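Local structure of acyl-CoA hydrolase (Bacillus cereus, 1Y7U) at residues K11-A15 and P135-D140; M46-S51 and A116-F122; F87-T91 and S147-V152. The protein probably hydrolyses long-chain fatty acyl-CoA thioesters, using a hotdog fold that binds coenzyme A, and also binds calcium. All blocks are in the same frame, centred on the assembly; numbering follows the deposited sequence.

Contact 1. Residues K11-A15 and P135-D140; sequences KGKTA and PRVIPD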
# COMPACT_ATOMS: atom_id res chain seq x y z
N LYS A 11 27.72 -16.78 -22.78
CA LYS A 11 28.27 -18.00 -22.11
C LYS A 11 27.16 -18.92 -21.59
O LYS A 11 26.21 -19.21 -22.32
CB LYS A 11 29.19 -17.58 -20.95
CG LYS A 11 29.86 -18.76 -20.24
CD LYS A 11 30.67 -19.62 -21.22
CE LYS A 11 30.55 -21.11 -20.92
NZ LYS A 11 29.20 -21.68 -21.25
N GLY A 12 27.29 -19.38 -20.34
CA GLY A 12 26.31 -20.28 -19.75
C GLY A 12 26.27 -20.15 -18.24
O GLY A 12 27.32 -20.14 -17.59
N LYS A 13 25.07 -20.06 -17.68
CA LYS A 13 24.88 -19.90 -16.23
C LYS A 13 24.14 -21.01 -15.53
O LYS A 13 23.15 -21.54 -16.04
CB LYS A 13 24.15 -18.59 -15.93
CG LYS A 13 24.98 -17.33 -16.06
CD LYS A 13 24.13 -16.12 -15.78
CE LYS A 13 24.96 -14.87 -15.69
NZ LYS A 13 24.13 -13.69 -15.36
N THR A 14 24.60 -21.34 -14.34
CA THR A 14 23.99 -22.37 -13.52
C THR A 14 22.60 -21.91 -13.05
O THR A 14 22.39 -20.73 -12.77
CB THR A 14 24.92 -22.65 -12.33
OG1 THR A 14 25.23 -24.04 -12.30
CG2 THR A 14 24.27 -22.24 -11.02
N ALA A 15 21.64 -22.82 -12.98
CA ALA A 15 20.30 -22.43 -12.54
C ALA A 15 20.36 -21.66 -11.23
O ALA A 15 19.65 -20.67 -11.05
CB ALA A 15 19.42 -23.67 -12.37
N PRO A 135 21.81 -15.74 -21.69
CA PRO A 135 22.70 -16.87 -21.39
C PRO A 135 21.95 -18.20 -21.42
O PRO A 135 20.73 -18.23 -21.45
CB PRO A 135 23.22 -16.53 -20.00
CG PRO A 135 23.24 -15.05 -20.00
CD PRO A 135 21.92 -14.70 -20.66
N ARG A 136 22.69 -19.30 -21.42
CA ARG A 136 22.07 -20.61 -21.43
C ARG A 136 22.03 -21.04 -19.98
O ARG A 136 22.87 -20.62 -19.20
CB ARG A 136 22.91 -21.59 -22.26
CG ARG A 136 22.27 -22.96 -22.45
CD ARG A 136 23.13 -23.89 -23.32
NE ARG A 136 22.58 -25.24 -23.42
CZ ARG A 136 21.42 -25.55 -24.01
NH1 ARG A 136 20.68 -24.60 -24.56
NH2 ARG A 136 21.00 -26.81 -24.03
N VAL A 137 21.05 -21.86 -19.60
CA VAL A 137 20.97 -22.32 -18.22
C VAL A 137 21.61 -23.68 -18.15
O VAL A 137 21.58 -24.44 -19.11
CB VAL A 137 19.52 -22.52 -17.73
CG1 VAL A 137 19.49 -22.59 -16.23
CG2 VAL A 137 18.64 -21.43 -18.22
N ILE A 138 22.19 -24.01 -17.00
CA ILE A 138 22.76 -25.32 -16.83
C ILE A 138 22.32 -25.85 -15.47
O ILE A 138 22.73 -25.36 -14.42
CB ILE A 138 24.32 -25.34 -17.00
CG1 ILE A 138 24.98 -26.01 -15.79
CG2 ILE A 138 24.85 -23.94 -17.27
CD1 ILE A 138 26.49 -26.11 -15.87
N PRO A 139 21.42 -26.84 -15.49
CA PRO A 139 20.84 -27.52 -14.33
C PRO A 139 21.89 -28.37 -13.61
O PRO A 139 22.55 -29.18 -14.24
CB PRO A 139 19.76 -28.40 -14.96
CG PRO A 139 19.37 -27.61 -16.21
CD PRO A 139 20.69 -27.18 -16.73
N ASP A 140 22.05 -28.19 -12.30
CA ASP A 140 23.02 -28.97 -11.56
C ASP A 140 22.35 -30.14 -10.85
O ASP A 140 22.58 -31.29 -11.20
CB ASP A 140 23.74 -28.12 -10.51
CG ASP A 140 24.73 -27.14 -11.11
OD1 ASP A 140 24.97 -27.22 -12.33
OD2 ASP A 140 25.28 -26.29 -10.36
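D140 turns its CG anti to its own carbonyl carbon (chi1 -72°), which swings the carboxylate across to T14; the two side chains cross at about a right angle. The hydroxyl OG1 of T14 donates a hydrogen bond to D140 OD2 over 3.0 Å, arriving from above the carboxylate plane, 39° out of it. Beside this side-chain bond the backbones pair as short parallel strands, 12-14 and 136-138, in a staggered ladder. K13 bonds with both its backbone groups: its N reaches R136 O over 2.7 Å in a nearly straight bond (166° at the hydrogen), and its O takes I138 N at 2.8 Å. A15 N then closes the ladder on I138 O at 3.1 Å. I138 and T14 share one face of this sheet, where I138 CG1 comes within 4.0 Å of T14 OG1. V137 lies on the face of K13, and its CG1 packs against CB of A15, just past the strand, also at 4.0 Å. K13 runs its extended chain alongside P135 to put NZ on H57 O. D140 is a calcium-binding residue together with E144, whose OE1 accepts the D140 backbone N-H. A calcium ion lies about 3 Å from the nearest atom of the D140 side chain, so the T14 hydroxyl probably acts as a second-shell donor, which would help set the carboxylate and might partly offset its negative charge.

Contact 2. Residues M46-S51 and A116-F122; sequences MDMVAS and ATSFVTF. With COA (coenzyme A), chain F.
M46 and F122 bury the most surface here, with V120 filling in between, and they divide the join between helix 46-51 and strand 116-122 into two ends. At one end M46, a selenomethionine in the model, runs out from the helix and bends at chi3 (120°), so that the CE methyl settles alongside the strand. CE lies 3.8 Å from the T117 backbone CA and 4.0 Å from A116 CB. At the other end the F122 ring leans obliquely against the helix: its CE1 meets A50 CB at 3.6 Å and its CE2 meets S51 CB at 3.5 Å. The D47 carboxylate comes to the same ring with OD1 3.4 Å from F122 CZ, its plane only 10° from that of the ring, while D47 OD2 makes a weak bond to G40 N of the second subunit. V120 spreads its two methyls between these partners: CG1 lies 3.9 Å from D47 OD1 and CG2 4.1 Å from A50 CB. S51 OG donates to M48 O one turn back and is also bonded to R25 of the third subunit, so this buried hydroxyl helps tie chains together. T121 makes no contact with the helix segment and sets CG2 3.5 Å from N3A of coenzyme A. A long central helix packed on the curved antiparallel sheet, here helix 39-58 against strand 112-125, is the hallmark of the hotdog fold of acyl-CoA thioesterases.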
# COMPACT_ATOMS: atom_id res chain seq x y z
N MSE A 46 4.47 -14.66 -7.30
CA MSE A 46 5.23 -15.61 -8.10
C MSE A 46 5.94 -14.88 -9.22
O MSE A 46 7.14 -15.05 -9.44
CB MSE A 46 4.32 -16.67 -8.70
CG MSE A 46 3.62 -17.54 -7.68
SE MSE A 46 2.54 -18.87 -8.56
CE MSE A 46 3.38 -20.45 -7.85
N ASP A 47 5.18 -14.05 -9.93
CA ASP A 47 5.71 -13.27 -11.04
C ASP A 47 6.83 -12.34 -10.57
O ASP A 47 7.87 -12.22 -11.22
CB ASP A 47 4.58 -12.45 -11.68
CG ASP A 47 5.07 -11.49 -12.76
OD1 ASP A 47 5.58 -11.97 -13.79
OD2 ASP A 47 4.95 -10.26 -12.58
N MSE A 48 6.62 -11.71 -9.42
CA MSE A 48 7.59 -10.77 -8.88
C MSE A 48 8.94 -11.39 -8.63
O MSE A 48 9.97 -10.95 -9.15
CB MSE A 48 7.06 -10.18 -7.57
CG MSE A 48 7.98 -9.14 -6.94
SE MSE A 48 8.32 -7.60 -8.08
CE MSE A 48 10.13 -8.03 -8.56
N VAL A 49 8.93 -12.43 -7.82
CA VAL A 49 10.14 -13.13 -7.45
C VAL A 49 10.80 -13.75 -8.70
O VAL A 49 12.02 -13.86 -8.79
CB VAL A 49 9.79 -14.18 -6.38
CG1 VAL A 49 9.63 -15.55 -7.01
CG2 VAL A 49 10.81 -14.16 -5.28
N ALA A 50 9.98 -14.12 -9.68
CA ALA A 50 10.46 -14.71 -10.92
C ALA A 50 11.10 -13.66 -11.84
O ALA A 50 12.05 -13.95 -12.56
CB ALA A 50 9.33 -15.39 -11.63
N SER A 51 10.54 -12.46 -11.85
CA SER A 51 11.08 -11.39 -12.67
C SER A 51 12.48 -11.06 -12.17
O SER A 51 13.33 -10.60 -12.94
CB SER A 51 10.19 -10.15 -12.60
OG SER A 51 10.44 -9.39 -11.42
N ALA A 116 1.55 -24.28 -4.23
CA ALA A 116 1.45 -24.04 -5.66
C ALA A 116 2.83 -23.94 -6.31
O ALA A 116 3.82 -23.62 -5.64
CB ALA A 116 0.68 -22.75 -5.92
N THR A 117 2.87 -24.23 -7.60
CA THR A 117 4.09 -24.13 -8.39
C THR A 117 3.68 -23.69 -9.79
O THR A 117 2.50 -23.73 -10.14
CB THR A 117 4.81 -25.48 -8.54
OG1 THR A 117 4.00 -26.37 -9.30
CG2 THR A 117 5.11 -26.08 -7.18
N SER A 118 4.64 -23.25 -10.59
CA SER A 118 4.33 -22.83 -11.94
C SER A 118 5.59 -22.39 -12.67
O SER A 118 6.68 -22.39 -12.10
CB SER A 118 3.31 -21.68 -11.91
OG SER A 118 2.79 -21.44 -13.21
N PHE A 119 5.43 -22.05 -13.94
CA PHE A 119 6.54 -21.58 -14.74
C PHE A 119 6.12 -20.26 -15.31
O PHE A 119 5.00 -20.12 -15.82
CB PHE A 119 6.85 -22.55 -15.88
CG PHE A 119 7.29 -23.90 -15.42
CD1 PHE A 119 6.36 -24.82 -14.94
CD2 PHE A 119 8.63 -24.27 -15.46
CE1 PHE A 119 6.77 -26.09 -14.50
CE2 PHE A 119 9.05 -25.52 -15.03
CZ PHE A 119 8.12 -26.43 -14.55
N VAL A 120 6.98 -19.26 -15.20
CA VAL A 120 6.66 -17.96 -15.73
C VAL A 120 7.68 -17.71 -16.83
O VAL A 120 8.87 -17.95 -16.64
CB VAL A 120 6.77 -16.86 -14.65
CG1 VAL A 120 6.10 -15.58 -15.15
CG2 VAL A 120 6.13 -17.34 -13.36
N THR A 121 7.21 -17.26 -17.98
CA THR A 121 8.11 -17.02 -19.09
C THR A 121 8.42 -15.53 -19.21
O THR A 121 7.52 -14.70 -19.22
CB THR A 121 7.48 -17.51 -20.42
OG1 THR A 121 7.14 -18.90 -20.29
CG2 THR A 121 8.46 -17.34 -21.57
N PHE A 122 9.71 -15.21 -19.30
CA PHE A 122 10.16 -13.83 -19.44
C PHE A 122 10.97 -13.64 -20.72
O PHE A 122 11.64 -14.57 -21.18
CB PHE A 122 11.02 -13.41 -18.24
CG PHE A 122 10.23 -13.17 -16.97
CD1 PHE A 122 9.92 -14.22 -16.12
CD2 PHE A 122 9.79 -11.89 -16.65
CE1 PHE A 122 9.17 -14.00 -14.97
CE2 PHE A 122 9.05 -11.66 -15.50
CZ PHE A 122 8.74 -12.71 -14.66
N1A COA F . 4.50 -17.32 -24.12
C2A COA F . 5.76 -17.77 -23.95
N3A COA F . 6.78 -17.23 -24.68
C4A COA F . 6.53 -16.28 -25.56
C5A COA F . 5.28 -15.81 -25.71
C6A COA F . 4.23 -16.32 -24.99
N6A COA F . 3.05 -15.70 -24.86
N7A COA F . 5.34 -14.88 -26.63
C8A COA F . 6.58 -14.74 -27.03
N9A COA F . 7.34 -15.62 -26.40
C1B COA F . 8.80 -15.69 -26.53
C2B COA F . 9.32 -16.80 -27.40
O2B COA F . 9.65 -17.86 -26.55
C3B COA F . 10.56 -16.26 -28.07
O3B COA F . 11.56 -16.96 -27.45
P3B COA F . 12.94 -17.37 -27.94
O7A COA F . 13.64 -17.71 -26.79
O8A COA F . 13.74 -16.48 -28.64
O9A COA F . 12.87 -18.55 -28.65
C4B COA F . 10.57 -14.84 -27.58
O4B COA F . 9.26 -14.58 -27.23
C5B COA F . 10.96 -13.82 -28.60
O5B COA F . 9.80 -13.31 -29.19
P1A COA F . 9.76 -12.54 -30.59
O1A COA F . 8.97 -13.25 -31.59
O2A COA F . 11.11 -12.37 -31.12
O3A COA F . 9.03 -11.15 -30.37
P2A COA F . 7.67 -10.83 -29.61
O4A COA F . 6.58 -11.77 -29.89
O5A COA F . 7.31 -9.50 -30.04
O6A COA F . 8.00 -10.80 -28.06
CBP COA F . 6.10 -10.21 -26.61
CCP COA F . 7.51 -9.90 -27.09
CDP COA F . 5.25 -10.88 -27.66
CEP COA F . 6.16 -11.14 -25.42
CAP COA F . 5.33 -8.90 -26.46
OAP COA F . 4.31 -8.80 -27.42
C9P COA F . 5.16 -8.12 -25.19
O9P COA F . 5.96 -7.02 -24.98
N8P COA F . 4.28 -8.50 -24.33
C7P COA F . 4.49 -8.35 -22.93
C6P COA F . 5.14 -7.06 -22.47
C5P COA F . 4.76 -6.66 -21.08
O5P COA F . 4.80 -5.47 -20.74
N4P COA F . 4.39 -7.63 -20.29
C3P COA F . 3.53 -7.38 -19.19
C2P COA F . 2.13 -7.24 -19.69
S1P COA F . 1.56 -5.58 -19.53

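Contact 3. Residues F87-T91 and S147-V152; sequences FVIWT and SHRIAV
A151 N donates to S147 O over 2.9 Å within the helix, and the I89 CD1 methyl packs beside that carbonyl, 3.6 Å from its oxygen. That methyl carries on to A151 CB, so I89 slots against the helix between residues one turn apart. W90 takes the next place. With its CG anti to the backbone N (chi1 177°), the indole stretches beside the helix: W90 CB packs on A151 CB at 3.7 Å, and V152 CG2 reaches W90 CD1 at 3.8 Å, near the plane of the ring and at its edge. The H148 ring lies nearly parallel to the five-membered ring of W90, planes 24° apart, but slid so far that the two hardly overlap. I89 and W90 both face E97 in a classic beta bulge, which helps explain how two successive residues can both serve the helix. Segment 87-91 of strand 81-91 and segment 147-152 of helix 142-170 have axes 51° apart, with strand 95-105 beside strand 81-91 in the sheet. F119 of strand 112-125 adds to the packing on I89 and A151, and A155 and R158, further along the helix, continue the contact with W90 toward the coenzyme A site.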
# COMPACT_ATOMS: atom_id res chain seq x y z
N PHE A 87 13.88 -19.89 -9.92
CA PHE A 87 15.12 -19.92 -10.66
C PHE A 87 14.79 -20.24 -12.11
O PHE A 87 13.74 -20.81 -12.40
CB PHE A 87 16.10 -20.95 -10.10
CG PHE A 87 15.47 -22.27 -9.77
CD1 PHE A 87 14.95 -22.50 -8.50
CD2 PHE A 87 15.37 -23.26 -10.74
CE1 PHE A 87 14.33 -23.71 -8.19
CE2 PHE A 87 14.75 -24.46 -10.44
CZ PHE A 87 14.23 -24.69 -9.17
N VAL A 88 15.68 -19.83 -13.00
CA VAL A 88 15.51 -20.08 -14.42
C VAL A 88 15.92 -21.53 -14.66
O VAL A 88 16.92 -21.97 -14.12
CB VAL A 88 16.44 -19.15 -15.21
CG1 VAL A 88 16.31 -19.40 -16.69
CG2 VAL A 88 16.13 -17.72 -14.86
N ILE A 89 15.15 -22.29 -15.44
CA ILE A 89 15.55 -23.66 -15.72
C ILE A 89 15.66 -23.93 -17.20
O ILE A 89 16.47 -24.74 -17.61
CB ILE A 89 14.59 -24.73 -15.20
CG1 ILE A 89 13.26 -24.09 -14.86
CG2 ILE A 89 15.25 -25.54 -14.09
CD1 ILE A 89 12.13 -25.02 -15.06
N TRP A 90 14.84 -23.27 -17.99
CA TRP A 90 14.88 -23.47 -19.43
C TRP A 90 15.10 -22.14 -20.11
O TRP A 90 14.58 -21.13 -19.67
CB TRP A 90 13.56 -24.08 -19.89
CG TRP A 90 13.45 -24.29 -21.38
CD1 TRP A 90 13.70 -25.44 -22.08
CD2 TRP A 90 13.07 -23.31 -22.36
NE1 TRP A 90 13.49 -25.24 -23.42
CE2 TRP A 90 13.10 -23.94 -23.62
CE3 TRP A 90 12.70 -21.96 -22.29
CZ2 TRP A 90 12.78 -23.27 -24.80
CZ3 TRP A 90 12.38 -21.30 -23.46
CH2 TRP A 90 12.42 -21.95 -24.70
N THR A 91 15.89 -22.14 -21.18
CA THR A 91 16.12 -20.90 -21.91
C THR A 91 15.99 -21.10 -23.40
O THR A 91 16.34 -22.14 -23.93
CB THR A 91 17.51 -20.28 -21.66
OG1 THR A 91 18.52 -21.30 -21.70
CG2 THR A 91 17.52 -19.54 -20.35
N SER A 147 13.07 -30.80 -13.29
CA SER A 147 12.29 -29.61 -13.53
C SER A 147 12.61 -29.07 -14.93
O SER A 147 11.73 -28.53 -15.60
CB SER A 147 12.56 -28.56 -12.42
OG SER A 147 11.73 -28.76 -11.28
N HIS A 148 13.84 -29.25 -15.39
CA HIS A 148 14.19 -28.77 -16.73
C HIS A 148 13.52 -29.60 -17.82
O HIS A 148 13.15 -29.07 -18.88
CB HIS A 148 15.71 -28.78 -16.94
CG HIS A 148 16.12 -28.37 -18.32
ND1 HIS A 148 16.44 -29.27 -19.31
CD2 HIS A 148 16.18 -27.15 -18.90
CE1 HIS A 148 16.69 -28.63 -20.43
NE2 HIS A 148 16.54 -27.34 -20.21
N ARG A 149 13.34 -30.89 -17.55
CA ARG A 149 12.69 -31.79 -18.50
C ARG A 149 11.24 -31.33 -18.65
O ARG A 149 10.72 -31.17 -19.75
CB ARG A 149 12.71 -33.22 -17.97
CG ARG A 149 13.08 -34.29 -18.98
CD ARG A 149 11.97 -34.61 -19.98
NE ARG A 149 12.28 -34.13 -21.32
CZ ARG A 149 11.59 -34.45 -22.42
NH1 ARG A 149 10.55 -35.27 -22.35
NH2 ARG A 149 11.94 -33.94 -23.59
N ILE A 150 10.60 -31.11 -17.51
CA ILE A 150 9.22 -30.66 -17.50
C ILE A 150 9.11 -29.31 -18.19
O ILE A 150 8.18 -29.07 -18.97
CB ILE A 150 8.68 -30.53 -16.06
CG1 ILE A 150 8.64 -31.92 -15.42
CG2 ILE A 150 7.31 -29.88 -16.07
CD1 ILE A 150 8.10 -31.96 -14.01
N ALA A 151 10.06 -28.42 -17.91
CA ALA A 151 10.05 -27.10 -18.53
C ALA A 151 10.16 -27.24 -20.05
O ALA A 151 9.55 -26.48 -20.79
CB ALA A 151 11.20 -26.28 -18.00
N VAL A 152 10.93 -28.22 -20.50
CA VAL A 152 11.11 -28.47 -21.93
C VAL A 152 9.77 -28.79 -22.59
O VAL A 152 9.46 -28.28 -23.67
CB VAL A 152 12.09 -29.66 -22.17
CG1 VAL A 152 12.07 -30.06 -23.63
CG2 VAL A 152 13.51 -29.26 -21.77

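How the contacts relate
Along the chain the order is 11-15, 46-51, 87-91, 116-122, 135-140 and 147-152, so contact 2 falls wholly within the span bridged by contact 1, and contact 3 alternates with both. Contacts 2 and 3 have centres about 12 Å apart and use the same antiparallel sheet, one packing helix 39-58 on it and the other helix 142-170; F119, on strand 112-125, reaches I89, I150 and A151. Contacts 1 and 3, centres about 11 Å apart, touch through V137 and T91, whereas contacts 1 and 2 have centres about 18 Å apart. The chain thus has a buried hotdog centre, a C-terminal helix packed on the sheet, and a surface strand pair whose strand 136-138 leads into that helix near the calcium.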